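Local coordinates for protein MaoC-like dehydratase (Phytophthora Capsici, PDB 3KH8) that probably catalyses the reversible addition of water to, or its removal from, an enoyl-CoA-like substrate, at residues Y87-P92 with G126-E131; T165-G170 with A175-G180; V64-S69 with G251-G256; G256-A261 with V303-V308. One frame throughout, in Å; residues are numbered along the deposited sequence.

Interaction 1: Y87-P92 with G126-E131; sequences YPVCLP and GEQSVE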
loop_
_atom_site.group_PDB
_atom_site.type_symbol
_atom_site.label_atom_id
_atom_site.label_comp_id
_atom_site.label_asym_id
_atom_site.label_seq_id
_atom_site.Cartn_x
_atom_site.Cartn_y
_atom_site.Cartn_z
ATOM N N TYR A 87 0.675 -12.289 -8.388
ATOM C CA TYR A 87 -0.520 -11.479 -8.101
ATOM C C TYR A 87 -1.887 -12.183 -8.259
ATOM O O TYR A 87 -2.779 -11.949 -7.444
ATOM C CB TYR A 87 -0.499 -10.121 -8.836
ATOM C CG TYR A 87 -1.740 -9.295 -8.559
ATOM C CD1 TYR A 87 -1.972 -8.760 -7.294
ATOM C CD2 TYR A 87 -2.695 -9.076 -9.550
ATOM C CE1 TYR A 87 -3.125 -8.011 -7.023
ATOM C CE2 TYR A 87 -3.849 -8.334 -9.290
ATOM C CZ TYR A 87 -4.052 -7.806 -8.028
ATOM O OH TYR A 87 -5.184 -7.075 -7.763
ATOM N N PRO A 88 -2.061 -13.051 -9.283
ATOM C CA PRO A 88 -3.360 -13.735 -9.415
ATOM C C PRO A 88 -3.931 -14.390 -8.141
ATOM O O PRO A 88 -5.149 -14.492 -8.023
ATOM C CB PRO A 88 -3.085 -14.781 -10.496
ATOM C CG PRO A 88 -2.101 -14.120 -11.374
ATOM C CD PRO A 88 -1.200 -13.330 -10.451
ATOM N N VAL A 89 -3.082 -14.795 -7.190
ATOM C CA VAL A 89 -3.567 -15.367 -5.919
ATOM C C VAL A 89 -4.481 -14.425 -5.132
ATOM O O VAL A 89 -5.269 -14.874 -4.298
ATOM C CB VAL A 89 -2.423 -15.858 -4.971
ATOM C CG1 VAL A 89 -1.547 -16.872 -5.673
ATOM C CG2 VAL A 89 -1.590 -14.691 -4.416
ATOM N N CYS A 90 -4.357 -13.123 -5.389
ATOM C CA CYS A 90 -5.169 -12.121 -4.703
ATOM C C CYS A 90 -6.558 -11.967 -5.305
ATOM O O CYS A 90 -7.477 -11.523 -4.626
ATOM C CB CYS A 90 -4.456 -10.763 -4.709
ATOM S SG CYS A 90 -2.988 -10.747 -3.683
ATOM N N LEU A 91 -6.704 -12.334 -6.576
ATOM C CA LEU A 91 -7.944 -12.070 -7.324
ATOM C C LEU A 91 -9.214 -12.751 -6.778
ATOM O O LEU A 91 -10.289 -12.141 -6.815
ATOM C CB LEU A 91 -7.756 -12.331 -8.825
ATOM C CG LEU A 91 -6.769 -11.416 -9.561
ATOM C CD1 LEU A 91 -6.455 -11.955 -10.948
ATOM C CD2 LEU A 91 -7.275 -9.966 -9.640
ATOM N N PRO A 92 -9.101 -13.995 -6.260
ATOM C CA PRO A 92 -10.267 -14.599 -5.604
ATOM C C PRO A 92 -10.726 -13.865 -4.341
ATOM O O PRO A 92 -11.892 -13.971 -3.967
ATOM C CB PRO A 92 -9.778 -16.008 -5.246
ATOM C CG PRO A 92 -8.693 -16.282 -6.208
ATOM C CD PRO A 92 -7.999 -14.970 -6.385
ATOM N N GLY A 126 -3.166 -24.700 3.864
ATOM C CA GLY A 126 -2.028 -25.604 3.940
ATOM C C GLY A 126 -1.122 -25.612 2.727
ATOM O O GLY A 126 0.085 -25.798 2.863
ATOM N N GLU A 127 -1.709 -25.418 1.544
ATOM C CA GLU A 127 -0.987 -25.547 0.279
ATOM C C GLU A 127 -1.441 -24.507 -0.745
ATOM O O GLU A 127 -2.604 -24.096 -0.752
ATOM C CB GLU A 127 -1.181 -26.951 -0.308
ATOM C CG GLU A 127 -0.570 -28.081 0.522
ATOM C CD GLU A 127 -0.787 -29.466 -0.069
ATOM O OE1 GLU A 127 -1.362 -29.583 -1.173
ATOM O OE2 GLU A 127 -0.373 -30.450 0.581
ATOM N N GLN A 128 -0.519 -24.097 -1.612
ATOM C CA GLN A 128 -0.849 -23.210 -2.725
ATOM C C GLN A 128 -0.044 -23.547 -3.973
ATOM O O GLN A 128 1.172 -23.733 -3.912
ATOM C CB GLN A 128 -0.633 -21.738 -2.349
ATOM C CG GLN A 128 -1.131 -20.746 -3.409
ATOM C CD GLN A 128 -2.640 -20.787 -3.574
ATOM O OE1 GLN A 128 -3.378 -20.719 -2.594
ATOM N NE2 GLN A 128 -3.102 -20.913 -4.812
ATOM N N SER A 129 -0.739 -23.614 -5.101
ATOM C CA SER A 129 -0.112 -23.791 -6.397
ATOM C C SER A 129 -0.569 -22.679 -7.334
ATOM O O SER A 129 -1.749 -22.313 -7.344
ATOM C CB SER A 129 -0.476 -25.154 -6.986
ATOM O OG SER A 129 0.051 -25.287 -8.290
ATOM N N VAL A 130 0.376 -22.140 -8.101
ATOM C CA VAL A 130 0.096 -21.114 -9.101
ATOM C C VAL A 130 0.772 -21.489 -10.412
ATOM O O VAL A 130 1.990 -21.673 -10.460
ATOM C CB VAL A 130 0.573 -19.709 -8.643
ATOM C CG1 VAL A 130 0.287 -18.662 -9.712
ATOM C CG2 VAL A 130 -0.101 -19.312 -7.338
ATOM N N GLU A 131 -0.028 -21.618 -11.466
ATOM C CA GLU A 131 0.483 -21.877 -12.803
ATOM C C GLU A 131 0.112 -20.721 -13.725
ATOM O O GLU A 131 -1.067 -20.402 -13.885
ATOM C CB GLU A 131 -0.071 -23.196 -13.353
ATOM C CG GLU A 131 0.555 -23.602 -14.681
ATOM C CD GLU A 131 -0.081 -24.836 -15.303
ATOM O OE1 GLU A 131 -0.953 -25.470 -14.662
ATOM O OE2 GLU A 131 0.304 -25.170 -16.446
#
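The side-chain amide of Q128, whose NE2 lies 4.4 Å from V89 CG1, is held at both ends on the strand side of this contact. Its NE2 donates to S129 O at 3.2 Å with an N-H...O angle of 144°, approaching from well above the carbonyl plane, while OE1 has a weak hydrogen bond with H125. The shape of the chain explains the short reach: CG is anti to the backbone N, and a bend at the next bond (chi2 66°) turns the amide so that NE2 can reach the carbonyl of the following residue. The contact proper is apolar. V89 presents CG1 and V130 presents CG2, two methyls only 3.3 Å apart, which is tight for carbon on carbon; the side chains meet at about a right angle, with backbones 7.5 Å apart between V89 CA and V130 CA. Each touching methyl is the one anti to its carbonyl carbon. V89 rides on a short 3-10 turn, for which C90 N to Y87 O (2.8 Å) and L91 N to P88 O (3.0 Å) are the evidence. Earlier in the strand, G126 and E127 both face G180 of the neighbouring strand 172-184, a classic beta bulge. A short helical piece packed against a curled antiparallel sheet is consistent with the degenerate hot-dog half in the N-terminal domain of hydratase 2 enzymes.

Interaction 2: T165-G170 with A175-G180; sequences TQFEDG and AKLISG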
loop_
_atom_site.group_PDB
_atom_site.type_symbol
_atom_site.label_atom_id
_atom_site.label_comp_id
_atom_site.label_asym_id
_atom_site.label_seq_id
_atom_site.Cartn_x
_atom_site.Cartn_y
_atom_site.Cartn_z
ATOM N N THR A 165 -8.921 -22.687 -9.083
ATOM C CA THR A 165 -9.427 -21.478 -9.720
ATOM C C THR A 165 -8.728 -21.295 -11.058
ATOM O O THR A 165 -7.500 -21.267 -11.128
ATOM C CB THR A 165 -9.216 -20.229 -8.834
ATOM O OG1 THR A 165 -9.895 -20.412 -7.590
ATOM C CG2 THR A 165 -9.762 -18.976 -9.519
ATOM N N GLN A 166 -9.521 -21.188 -12.116
ATOM C CA GLN A 166 -8.996 -20.897 -13.440
ATOM C C GLN A 166 -9.390 -19.483 -13.856
ATOM O O GLN A 166 -10.571 -19.132 -13.841
ATOM C CB GLN A 166 -9.507 -21.922 -14.457
ATOM C CG GLN A 166 -8.875 -23.302 -14.326
ATOM C CD GLN A 166 -9.482 -24.316 -15.276
ATOM O OE1 GLN A 166 -10.588 -24.812 -15.051
ATOM N NE2 GLN A 166 -8.760 -24.632 -16.344
ATOM N N PHE A 167 -8.392 -18.671 -14.201
ATOM C CA PHE A 167 -8.636 -17.333 -14.732
ATOM C C PHE A 167 -8.383 -17.285 -16.227
ATOM O O PHE A 167 -7.407 -17.854 -16.728
ATOM C CB PHE A 167 -7.786 -16.275 -14.023
ATOM C CG PHE A 167 -8.253 -15.954 -12.636
ATOM C CD1 PHE A 167 -9.473 -15.307 -12.429
ATOM C CD2 PHE A 167 -7.477 -16.298 -11.534
ATOM C CE1 PHE A 167 -9.911 -15.013 -11.148
ATOM C CE2 PHE A 167 -7.906 -16.002 -10.247
ATOM C CZ PHE A 167 -9.127 -15.360 -10.052
ATOM N N GLU A 168 -9.276 -16.596 -16.928
ATOM C CA GLU A 168 -9.218 -16.460 -18.376
ATOM C C GLU A 168 -9.795 -15.116 -18.817
ATOM O O GLU A 168 -10.586 -14.504 -18.098
ATOM C CB GLU A 168 -9.992 -17.607 -19.044
ATOM C CG GLU A 168 -11.422 -17.777 -18.520
ATOM C CD GLU A 168 -12.174 -18.927 -19.165
ATOM O OE1 GLU A 168 -11.541 -19.929 -19.565
ATOM O OE2 GLU A 168 -13.411 -18.831 -19.262
ATOM N N ASP A 169 -9.379 -14.654 -19.992
ATOM C CA ASP A 169 -10.075 -13.561 -20.673
ATOM C C ASP A 169 -10.576 -14.045 -22.033
ATOM O O ASP A 169 -10.606 -15.253 -22.286
ATOM C CB ASP A 169 -9.196 -12.305 -20.789
ATOM C CG ASP A 169 -7.869 -12.558 -21.489
ATOM O OD1 ASP A 169 -7.721 -13.581 -22.196
ATOM O OD2 ASP A 169 -6.962 -11.714 -21.332
ATOM N N GLY A 170 -10.970 -13.110 -22.896
ATOM C CA GLY A 170 -11.438 -13.432 -24.245
ATOM C C GLY A 170 -10.411 -14.141 -25.115
ATOM O O GLY A 170 -10.773 -14.798 -26.092
ATOM N N ALA A 175 -4.244 -17.962 -15.908
ATOM C CA ALA A 175 -3.677 -18.562 -14.695
ATOM C C ALA A 175 -4.549 -19.661 -14.103
ATOM O O ALA A 175 -5.782 -19.599 -14.158
ATOM C CB ALA A 175 -3.381 -17.489 -13.637
ATOM N N LYS A 176 -3.887 -20.663 -13.529
ATOM C CA LYS A 176 -4.558 -21.736 -12.810
ATOM C C LYS A 176 -4.006 -21.802 -11.388
ATOM O O LYS A 176 -2.794 -21.933 -11.182
ATOM C CB LYS A 176 -4.363 -23.065 -13.542
ATOM C CG LYS A 176 -5.060 -24.259 -12.903
ATOM C CD LYS A 176 -4.798 -25.517 -13.714
ATOM C CE LYS A 176 -5.208 -26.758 -12.949
ATOM N NZ LYS A 176 -4.707 -27.998 -13.606
ATOM N N LEU A 177 -4.905 -21.691 -10.415
ATOM C CA LEU A 177 -4.537 -21.733 -9.006
ATOM C C LEU A 177 -5.158 -22.956 -8.351
ATOM O O LEU A 177 -6.303 -23.302 -8.637
ATOM C CB LEU A 177 -5.023 -20.477 -8.271
ATOM C CG LEU A 177 -4.882 -19.083 -8.898
ATOM C CD1 LEU A 177 -5.550 -18.040 -8.004
ATOM C CD2 LEU A 177 -3.434 -18.720 -9.147
ATOM N N ILE A 178 -4.398 -23.612 -7.482
ATOM C CA ILE A 178 -4.957 -24.645 -6.617
ATOM C C ILE A 178 -4.610 -24.330 -5.168
ATOM O O ILE A 178 -3.433 -24.239 -4.801
ATOM C CB ILE A 178 -4.485 -26.075 -6.997
ATOM C CG1 ILE A 178 -4.882 -26.403 -8.441
ATOM C CG2 ILE A 178 -5.070 -27.108 -6.018
ATOM C CD1 ILE A 178 -4.111 -27.561 -9.058
ATOM N N SER A 179 -5.654 -24.149 -4.364
ATOM C CA SER A 179 -5.519 -23.862 -2.947
ATOM C C SER A 179 -5.856 -25.106 -2.136
ATOM O O SER A 179 -6.890 -25.739 -2.365
ATOM C CB SER A 179 -6.451 -22.713 -2.553
ATOM O OG SER A 179 -6.401 -22.470 -1.157
ATOM N N GLY A 180 -4.985 -25.451 -1.192
ATOM C CA GLY A 180 -5.211 -26.591 -0.310
ATOM C C GLY A 180 -5.562 -26.163 1.102
ATOM O O GLY A 180 -4.764 -25.507 1.774
#
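F167 meets L177 diagonally across the two arms of a beta hairpin, with L177 CD1 3.8 Å from F167 CE2, at the edge of the ring and near its plane. Both side chains have CG anti to the carbonyl carbon (chi1 -74° for F167, -43° for L177), which leans the ring along the sheet to where the leucine methyl reaches it. One face of the same ring is covered from within its own strand by T165 CG2, 3.5 Å above the plane and offset toward the rim. T165, F167, A175 and L177 point to the same, largely apolar face of the sheet. On the other, Q166 and K176 run side by side in the same direction, their CG atoms 4.2 Å apart; K176 is fully extended, with CG anti to its backbone N, and its end leads away from the glutamine. The backbones set this alternation. T165 and L177 form a hydrogen-bonded antiparallel pair, T165 N to L177 O and L177 N to T165 O both 2.7 Å, the latter nearly straight at 176° and in the carbonyl plane. F167 and A175 form the next such pair, less evenly: F167 N to A175 O is 2.8 Å, but A175 N to F167 O stretches to 3.3 Å. Strand 141-154 continues the sheet beside residues 165-169 and strand 123-132 beside residues 175-180. L91 and P92 of helix 91-94 pack against F167, and Y50 and A52 of strand 48-54, which pairs with strand 141-154, also touch it.

Interaction 3: V64-S69 with G251-G256; sequences VGIGES and GLCSMG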
loop_
_atom_site.group_PDB
_atom_site.type_symbol
_atom_site.label_atom_id
_atom_site.label_comp_id
_atom_site.label_asym_id
_atom_site.label_seq_id
_atom_site.Cartn_x
_atom_site.Cartn_y
_atom_site.Cartn_z
ATOM N N VAL A 64 4.362 -3.474 -3.287
ATOM C CA VAL A 64 4.826 -2.925 -2.004
ATOM C C VAL A 64 4.362 -3.794 -0.822
ATOM O O VAL A 64 5.076 -3.924 0.173
ATOM C CB VAL A 64 4.476 -1.401 -1.792
ATOM C CG1 VAL A 64 4.938 -0.556 -2.979
ATOM C CG2 VAL A 64 2.999 -1.180 -1.517
ATOM N N GLY A 65 3.189 -4.412 -0.966
ATOM C CA GLY A 65 2.647 -5.317 0.046
ATOM C C GLY A 65 3.543 -6.518 0.310
ATOM O O GLY A 65 3.659 -6.967 1.445
ATOM N N ILE A 66 4.177 -7.040 -0.737
ATOM C CA ILE A 66 5.101 -8.171 -0.570
ATOM C C ILE A 66 6.553 -7.706 -0.379
ATOM O O ILE A 66 7.475 -8.517 -0.321
ATOM C CB ILE A 66 4.969 -9.223 -1.702
ATOM C CG1 ILE A 66 5.278 -8.610 -3.078
ATOM C CG2 ILE A 66 3.571 -9.866 -1.671
ATOM C CD1 ILE A 66 5.444 -9.649 -4.196
ATOM N N GLY A 67 6.739 -6.391 -0.277
ATOM C CA GLY A 67 8.042 -5.819 0.045
ATOM C C GLY A 67 8.972 -5.617 -1.135
ATOM O O GLY A 67 10.147 -5.304 -0.944
ATOM N N GLU A 68 8.463 -5.784 -2.353
ATOM C CA GLU A 68 9.286 -5.570 -3.544
ATOM C C GLU A 68 9.507 -4.076 -3.792
ATOM O O GLU A 68 8.577 -3.274 -3.653
ATOM C CB GLU A 68 8.660 -6.233 -4.779
ATOM C CG GLU A 68 9.558 -6.207 -6.023
ATOM C CD GLU A 68 10.947 -6.768 -5.755
ATOM O OE1 GLU A 68 11.058 -7.981 -5.477
ATOM O OE2 GLU A 68 11.928 -5.991 -5.820
ATOM N N SER A 69 10.740 -3.721 -4.145
ATOM C CA SER A 69 11.124 -2.332 -4.402
ATOM C C SER A 69 11.623 -2.093 -5.830
ATOM O O SER A 69 11.750 -0.943 -6.260
ATOM C CB SER A 69 12.193 -1.880 -3.404
ATOM O OG SER A 69 13.324 -2.729 -3.451
ATOM N N GLY A 251 0.216 -16.047 5.005
ATOM C CA GLY A 251 1.000 -17.083 4.331
ATOM C C GLY A 251 1.306 -16.747 2.876
ATOM O O GLY A 251 2.404 -17.019 2.384
ATOM N N LEU A 252 0.339 -16.142 2.185
ATOM C CA LEU A 252 0.535 -15.764 0.784
ATOM C C LEU A 252 1.538 -14.619 0.596
ATOM O O LEU A 252 2.150 -14.504 -0.467
ATOM C CB LEU A 252 -0.800 -15.444 0.100
ATOM C CG LEU A 252 -1.667 -16.660 -0.258
ATOM C CD1 LEU A 252 -3.062 -16.217 -0.727
ATOM C CD2 LEU A 252 -0.982 -17.532 -1.315
ATOM N N CYS A 253 1.700 -13.783 1.621
ATOM C CA CYS A 253 2.730 -12.739 1.610
ATOM C C CYS A 253 4.125 -13.382 1.695
ATOM O O CYS A 253 5.027 -13.028 0.935
ATOM C CB CYS A 253 2.509 -11.738 2.752
ATOM S SG CYS A 253 3.696 -10.344 2.788
ATOM N N SER A 254 4.281 -14.339 2.610
ATOM C CA SER A 254 5.505 -15.150 2.695
ATOM C C SER A 254 5.817 -15.830 1.363
ATOM O O SER A 254 6.974 -15.892 0.943
ATOM C CB SER A 254 5.380 -16.210 3.798
ATOM O OG SER A 254 5.296 -15.596 5.069
ATOM N N MET A 255 4.779 -16.340 0.707
ATOM C CA MET A 255 4.928 -16.951 -0.607
ATOM C C MET A 255 5.407 -15.909 -1.621
ATOM O O MET A 255 6.227 -16.215 -2.490
ATOM C CB MET A 255 3.613 -17.590 -1.060
ATOM C CG MET A 255 3.736 -18.453 -2.320
ATOM S SD MET A 255 2.164 -19.196 -2.770
ATOM C CE MET A 255 2.629 -20.182 -4.193
ATOM N N GLY A 256 4.886 -14.685 -1.501
ATOM C CA GLY A 256 5.331 -13.562 -2.326
ATOM C C GLY A 256 6.804 -13.253 -2.134
ATOM O O GLY A 256 7.532 -13.036 -3.107
#
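Helix 56-65 stops where G65 and I66 meet the first turns of helix 251-266, the backbones coming to 5.6 Å between I66 CA and C253 CA. I66 is the first residue to leave helical angles, and G67 follows with phi at 85°. This is a Schellman motif: G67 N bonds to V64 O at 3.0 Å and E68 N to A63 O. C253 SG, anti to its own backbone N (chi1 -177°), lies 3.6 Å from G65 O and also brushes I66, with CG2 4.5 Å from SG. The partner helix, in the MaoC-like half, is the long helix of a hot-dog fold, so the contact joins the two halves of the chain. I66 sits against its G256 turn: with no side chain there, I66 CG2 comes to 4.1 Å from G256 CA, and I66 CD1 stands 4.1 Å from G256 O. Y223 touches both I66 and C253. Further along that helix, R260 takes I66 O through NH1 and forms a salt bridge with E68 OE1, tying the turn after the helix end to the same partner. At the other end of the segment, S69 O accepts a hydrogen bond from Q221 NE2 of the second subunit.

Interaction 4: G256-A261 with V303-V308; sequences GVASRA and VLFQAV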
loop_
_atom_site.group_PDB
_atom_site.type_symbol
_atom_site.label_atom_id
_atom_site.label_comp_id
_atom_site.label_asym_id
_atom_site.label_seq_id
_atom_site.Cartn_x
_atom_site.Cartn_y
_atom_site.Cartn_z
ATOM N N GLY A 256 4.886 -14.685 -1.501
ATOM C CA GLY A 256 5.331 -13.562 -2.326
ATOM C C GLY A 256 6.804 -13.253 -2.134
ATOM O O GLY A 256 7.532 -13.036 -3.107
ATOM N N VAL A 257 7.243 -13.241 -0.876
ATOM C CA VAL A 257 8.643 -12.976 -0.535
ATOM C C VAL A 257 9.564 -14.033 -1.159
ATOM O O VAL A 257 10.588 -13.691 -1.761
ATOM C CB VAL A 257 8.850 -12.853 1.001
ATOM C CG1 VAL A 257 10.329 -12.789 1.365
ATOM C CG2 VAL A 257 8.135 -11.610 1.530
ATOM N N ALA A 258 9.189 -15.307 -1.033
ATOM C CA ALA A 258 9.949 -16.387 -1.688
ATOM C C ALA A 258 9.950 -16.223 -3.214
ATOM O O ALA A 258 10.992 -16.376 -3.863
ATOM C CB ALA A 258 9.403 -17.748 -1.287
ATOM N N SER A 259 8.786 -15.888 -3.776
ATOM C CA SER A 259 8.648 -15.671 -5.218
ATOM C C SER A 259 9.549 -14.548 -5.737
ATOM O O SER A 259 10.085 -14.648 -6.840
ATOM C CB SER A 259 7.191 -15.393 -5.596
ATOM O OG SER A 259 6.368 -16.501 -5.277
ATOM N N ARG A 260 9.702 -13.489 -4.939
ATOM C CA ARG A 260 10.596 -12.380 -5.267
ATOM C C ARG A 260 12.040 -12.857 -5.395
ATOM O O ARG A 260 12.744 -12.468 -6.328
ATOM C CB ARG A 260 10.520 -11.285 -4.202
ATOM C CG ARG A 260 9.251 -10.431 -4.231
ATOM C CD ARG A 260 9.204 -9.499 -3.024
ATOM N NE ARG A 260 10.484 -8.821 -2.832
ATOM C CZ ARG A 260 10.993 -8.478 -1.655
ATOM N NH1 ARG A 260 10.334 -8.732 -0.530
ATOM N NH2 ARG A 260 12.174 -7.883 -1.608
ATOM N N ALA A 261 12.474 -13.693 -4.451
ATOM C CA ALA A 261 13.826 -14.246 -4.476
ATOM C C ALA A 261 14.030 -15.123 -5.711
ATOM O O ALA A 261 15.063 -15.034 -6.377
ATOM C CB ALA A 261 14.105 -15.035 -3.203
ATOM N N VAL A 303 13.492 -25.447 -9.830
ATOM C CA VAL A 303 14.153 -25.035 -8.596
ATOM C C VAL A 303 13.329 -25.453 -7.388
ATOM O O VAL A 303 12.130 -25.156 -7.299
ATOM C CB VAL A 303 14.407 -23.502 -8.552
ATOM C CG1 VAL A 303 15.109 -23.093 -7.252
ATOM C CG2 VAL A 303 15.221 -23.061 -9.751
ATOM N N LEU A 304 13.977 -26.150 -6.463
ATOM C CA LEU A 304 13.346 -26.495 -5.202
ATOM C C LEU A 304 13.748 -25.457 -4.162
ATOM O O LEU A 304 14.840 -24.881 -4.239
ATOM C CB LEU A 304 13.702 -27.925 -4.772
ATOM C CG LEU A 304 13.365 -29.035 -5.784
ATOM C CD1 LEU A 304 13.663 -30.412 -5.216
ATOM C CD2 LEU A 304 11.907 -28.970 -6.270
ATOM N N PHE A 305 12.854 -25.185 -3.217
ATOM C CA PHE A 305 13.098 -24.111 -2.259
ATOM C C PHE A 305 12.329 -24.225 -0.953
ATOM O O PHE A 305 11.330 -24.946 -0.860
ATOM C CB PHE A 305 12.851 -22.739 -2.903
ATOM C CG PHE A 305 11.405 -22.445 -3.181
ATOM C CD1 PHE A 305 10.816 -22.857 -4.370
ATOM C CD2 PHE A 305 10.635 -21.746 -2.252
ATOM C CE1 PHE A 305 9.480 -22.579 -4.633
ATOM C CE2 PHE A 305 9.294 -21.468 -2.502
ATOM C CZ PHE A 305 8.718 -21.878 -3.697
ATOM N N GLN A 306 12.827 -23.509 0.050
ATOM C CA GLN A 306 12.145 -23.324 1.319
ATOM C C GLN A 306 12.256 -21.860 1.715
ATOM O O GLN A 306 13.204 -21.178 1.320
ATOM C CB GLN A 306 12.804 -24.158 2.415
ATOM C CG GLN A 306 12.735 -25.671 2.243
ATOM C CD GLN A 306 13.456 -26.385 3.369
ATOM O OE1 GLN A 306 14.621 -26.103 3.647
ATOM N NE2 GLN A 306 12.760 -27.296 4.038
ATOM N N ALA A 307 11.289 -21.378 2.492
ATOM C CA ALA A 307 11.427 -20.091 3.159
ATOM C C ALA A 307 11.477 -20.318 4.660
ATOM O O ALA A 307 10.687 -21.090 5.208
ATOM C CB ALA A 307 10.296 -19.140 2.781
ATOM N N VAL A 308 12.418 -19.645 5.315
ATOM C CA VAL A 308 12.722 -19.891 6.719
ATOM C C VAL A 308 12.776 -18.569 7.473
ATOM O O VAL A 308 13.296 -17.584 6.956
ATOM C CB VAL A 308 14.085 -20.631 6.872
ATOM C CG1 VAL A 308 14.361 -20.987 8.333
ATOM C CG2 VAL A 308 14.124 -21.894 6.002
#
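Apolar helix-on-sheet packing joins A258 to F305 and A307, where the long helix 251-266 of the hot-dog fold in the MaoC-like half lies against strand 302-309 of the sheet that wraps it. The contact is small, burying 88 Å² in all, and it is made by side chains alone. On the helix one methyl does the work: A258 CB points at the strand, 3.9 Å from F305 CE2 and 4.4 Å from A307 CB. The chain spacing agrees with so small a side chain, since A258 CA and A307 CA are 6.3 Å apart. F305 and A307 both face the helix, whereas Q306 between them points away and has its amide held by D318 and R294; this alternation is what an extended strand produces. S259 likewise points away from residues 303-308; its side chain touches F274 and I277 of strand 274-281, and its OG is hydrogen-bonded to M255 O one turn earlier. F305 also touches I277, V279 and F322 from neighbouring strands, in the apolar layer under the helix. A258 CB approaches the ring obliquely. The ring is placed by CG standing between the backbone N and the carbonyl carbon (chi1 71°), a rotation that also brings its edge to the backbone two residues before: V303 O lies in the ring plane, 3.9 Å from F305 CD1.

All four contacts are mainly buried, with interaction 1 nearest the centre of the chain and interaction 2 having one exposed member. Interactions 1 and 2 share a sheet: strands 123-132 and 172-184 are neighbours, and G126 N lies 2.8 Å from G180 O. Interactions 3 and 4 use successive parts of helix 251-266 and share G256. Chemistry follows place. Backbone hydrogen bonds dominate the hairpin of interaction 2, whereas methyl on methyl carries interaction 1, methyl on ring and methyl interaction 4, and interaction 3 packs a helix end on a helix through I66 and C253. Interaction 3 alone joins the N-terminal and MaoC-like halves, and M255 and L252 of its helix touch Q128 of interaction 1.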